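Local atomic coordinates of Cwp19 (Clostridioides difficile, PDB entry 5OQ3), a protein that probably hydrolyses cell-wall peptidoglycan as an S-layer-associated enzyme, this chain being its TIM-barrel glycoside hydrolase domain. Residues A247-N252 and S303-W308. Numbering follows the deposited sequence. Where two conformers were deposited one is given.
Sequences AGIWRN and SKLVAW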
loop_
_atom_site.group_PDB
_atom_site.type_symbol
_atom_site.label_atom_id
_atom_site.label_comp_id
_atom_site.label_asym_id
_atom_site.label_seq_id
_atom_site.Cartn_x
_atom_site.Cartn_y
_atom_site.Cartn_z
ATOM N N ALA A 247 -6.323 -0.298 6.163
ATOM C CA ALA A 247 -6.553 0.581 7.302
ATOM C C ALA A 247 -6.569 -0.255 8.618
ATOM O O ALA A 247 -6.814 -1.471 8.630
ATOM C CB ALA A 247 -7.862 1.310 7.125
ATOM N N GLY A 248 -6.321 0.438 9.716
ATOM C CA GLY A 248 -6.040 -0.210 10.981
ATOM C C GLY A 248 -7.212 -0.802 11.759
ATOM O O GLY A 248 -6.990 -1.584 12.698
ATOM N N ILE A 249 -8.435 -0.419 11.396
ATOM C CA ILE A 249 -9.637 -0.996 11.978
ATOM C C ILE A 249 -10.387 -1.762 10.859
ATOM O O ILE A 249 -10.697 -1.213 9.792
ATOM C CB ILE A 249 -10.548 0.068 12.621
ATOM C CG1 ILE A 249 -9.862 0.659 13.861
ATOM C CG2 ILE A 249 -11.912 -0.522 12.985
ATOM C CD1 ILE A 249 -10.523 1.908 14.380
ATOM N N TRP A 250 -10.680 -3.028 11.143
ATOM C CA TRP A 250 -11.459 -3.907 10.280
ATOM C C TRP A 250 -12.965 -3.720 10.555
ATOM O O TRP A 250 -13.688 -3.185 9.693
ATOM C CB TRP A 250 -11.003 -5.345 10.490
ATOM C CG TRP A 250 -11.866 -6.354 9.829
ATOM C CD1 TRP A 250 -11.950 -6.623 8.477
ATOM C CD2 TRP A 250 -12.790 -7.245 10.472
ATOM N NE1 TRP A 250 -12.866 -7.634 8.260
ATOM C CE2 TRP A 250 -13.421 -8.005 9.457
ATOM C CE3 TRP A 250 -13.207 -7.416 11.793
ATOM C CZ2 TRP A 250 -14.410 -8.949 9.731
ATOM C CZ3 TRP A 250 -14.163 -8.414 12.058
ATOM C CH2 TRP A 250 -14.750 -9.130 11.042
ATOM N N ARG A 251 -13.377 -4.037 11.789
ATOM C CA ARG A 251 -14.734 -3.719 12.268
ATOM C C ARG A 251 -14.601 -3.377 13.753
ATOM O O ARG A 251 -13.844 -4.025 14.476
ATOM C CB ARG A 251 -15.734 -4.884 12.153
ATOM C CG ARG A 251 -15.947 -5.368 10.755
ATOM C CD ARG A 251 -17.051 -6.395 10.663
ATOM N NE ARG A 251 -18.358 -5.775 10.666
ATOM C CZ ARG A 251 -19.500 -6.437 10.511
ATOM N NH1 ARG A 251 -20.626 -5.764 10.433
ATOM N NH2 ARG A 251 -19.516 -7.760 10.469
ATOM N N ASN A 252 -15.382 -2.394 14.207
ATOM C CA ASN A 252 -15.509 -2.127 15.608
ATOM C C ASN A 252 -16.381 -3.206 16.303
ATOM O O ASN A 252 -17.287 -3.800 15.695
ATOM C CB ASN A 252 -16.126 -0.752 15.822
ATOM C CG ASN A 252 -15.337 0.367 15.177
ATOM O OD1 ASN A 252 -14.118 0.445 15.332
ATOM N ND2 ASN A 252 -16.040 1.281 14.490
ATOM N N SER A 303 -2.454 0.136 21.606
ATOM C CA SER A 303 -2.180 -1.051 22.405
ATOM C C SER A 303 -3.284 -2.125 22.243
ATOM O O SER A 303 -2.978 -3.324 22.248
ATOM C CB SER A 303 -1.950 -0.670 23.868
ATOM O OG SER A 303 -3.154 -0.349 24.517
ATOM N N LYS A 304 -4.534 -1.718 22.094
ATOM C CA LYS A 304 -5.634 -2.667 21.879
ATOM C C LYS A 304 -5.544 -3.257 20.488
ATOM O O LYS A 304 -5.763 -4.466 20.284
ATOM C CB LYS A 304 -6.997 -1.974 22.066
ATOM C CG LYS A 304 -7.231 -1.557 23.514
ATOM C CD LYS A 304 -8.640 -1.028 23.722
ATOM C CE LYS A 304 -8.901 -0.774 25.193
ATOM N NZ LYS A 304 -10.129 0.034 25.351
ATOM N N LEU A 305 -5.181 -2.420 19.521
ATOM C CA LEU A 305 -5.128 -2.891 18.157
ATOM C C LEU A 305 -3.984 -3.852 17.884
ATOM O O LEU A 305 -4.169 -4.807 17.106
ATOM C CB LEU A 305 -5.144 -1.697 17.203
ATOM C CG LEU A 305 -6.554 -1.073 17.054
ATOM C CD1 LEU A 305 -6.466 0.356 16.529
ATOM C CD2 LEU A 305 -7.442 -1.978 16.192
ATOM N N VAL A 306 -2.805 -3.644 18.466
ATOM C CA VAL A 306 -1.736 -4.623 18.245
ATOM C C VAL A 306 -2.180 -6.011 18.737
ATOM O O VAL A 306 -1.923 -7.006 18.078
ATOM C CB VAL A 306 -0.365 -4.205 18.827
ATOM C CG1 VAL A 306 0.260 -3.063 18.058
ATOM C CG2 VAL A 306 -0.404 -3.924 20.299
ATOM N N ALA A 307 -2.845 -6.059 19.872
ATOM C CA ALA A 307 -3.358 -7.322 20.411
ATOM C C ALA A 307 -4.409 -7.965 19.525
ATOM O O ALA A 307 -4.405 -9.176 19.285
ATOM C CB ALA A 307 -3.888 -7.123 21.809
ATOM N N TRP A 308 -5.310 -7.128 19.036
ATOM C CA TRP A 308 -6.391 -7.611 18.187
ATOM C C TRP A 308 -5.843 -8.215 16.888
ATOM O O TRP A 308 -6.238 -9.320 16.478
ATOM C CB TRP A 308 -7.415 -6.472 17.909
ATOM C CG TRP A 308 -8.628 -7.004 17.195
ATOM C CD1 TRP A 308 -9.743 -7.554 17.786
ATOM C CD2 TRP A 308 -8.843 -7.080 15.750
ATOM N NE1 TRP A 308 -10.625 -7.945 16.810
ATOM C CE2 TRP A 308 -10.112 -7.678 15.563
ATOM C CE3 TRP A 308 -8.091 -6.698 14.639
ATOM C CZ2 TRP A 308 -10.632 -7.926 14.325
ATOM C CZ3 TRP A 308 -8.613 -6.921 13.410
ATOM C CH2 TRP A 308 -9.878 -7.540 13.251
#
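In this TIM barrel, the loop that follows strand 241-244 packs against helix 302-313, with Trp250 and Trp308 as its main meeting point. Trp308 reaches the loop with the outer CZ2-CH2 side of its six-membered ring. Trp308 CH2 lies 3.6 Å from Trp250 CE3 and also touches Trp250 CB. The two six-membered rings are tilted by only 21°, but they are slid apart, with centroids 5.9 Å from each other. They therefore barely overlap and do not form a full stack. Trp308 CG is anti to the backbone N (chi1 -172°), which extends the indole from the helix toward the loop. Each indole N-H is bonded elsewhere, Trp250 NE1 to Asp274 and Trp308 NE1 to the carbonyl of Thr258. The barrel is an eight-stranded parallel one, and the contact joins the loop after its fifth strand to the helix between its sixth and seventh. One helical turn before Trp308, Leu305 points toward the loop. Leu305 CD2 touches Gly248 O at 3.5 Å and lies more loosely against Ile249 CG1, at 4.3 Å. The same Gly248 carbonyl accepts a hydrogen bond from Trp309 NE1, so the helix meets this oxygen with both a methyl group and an indole N-H.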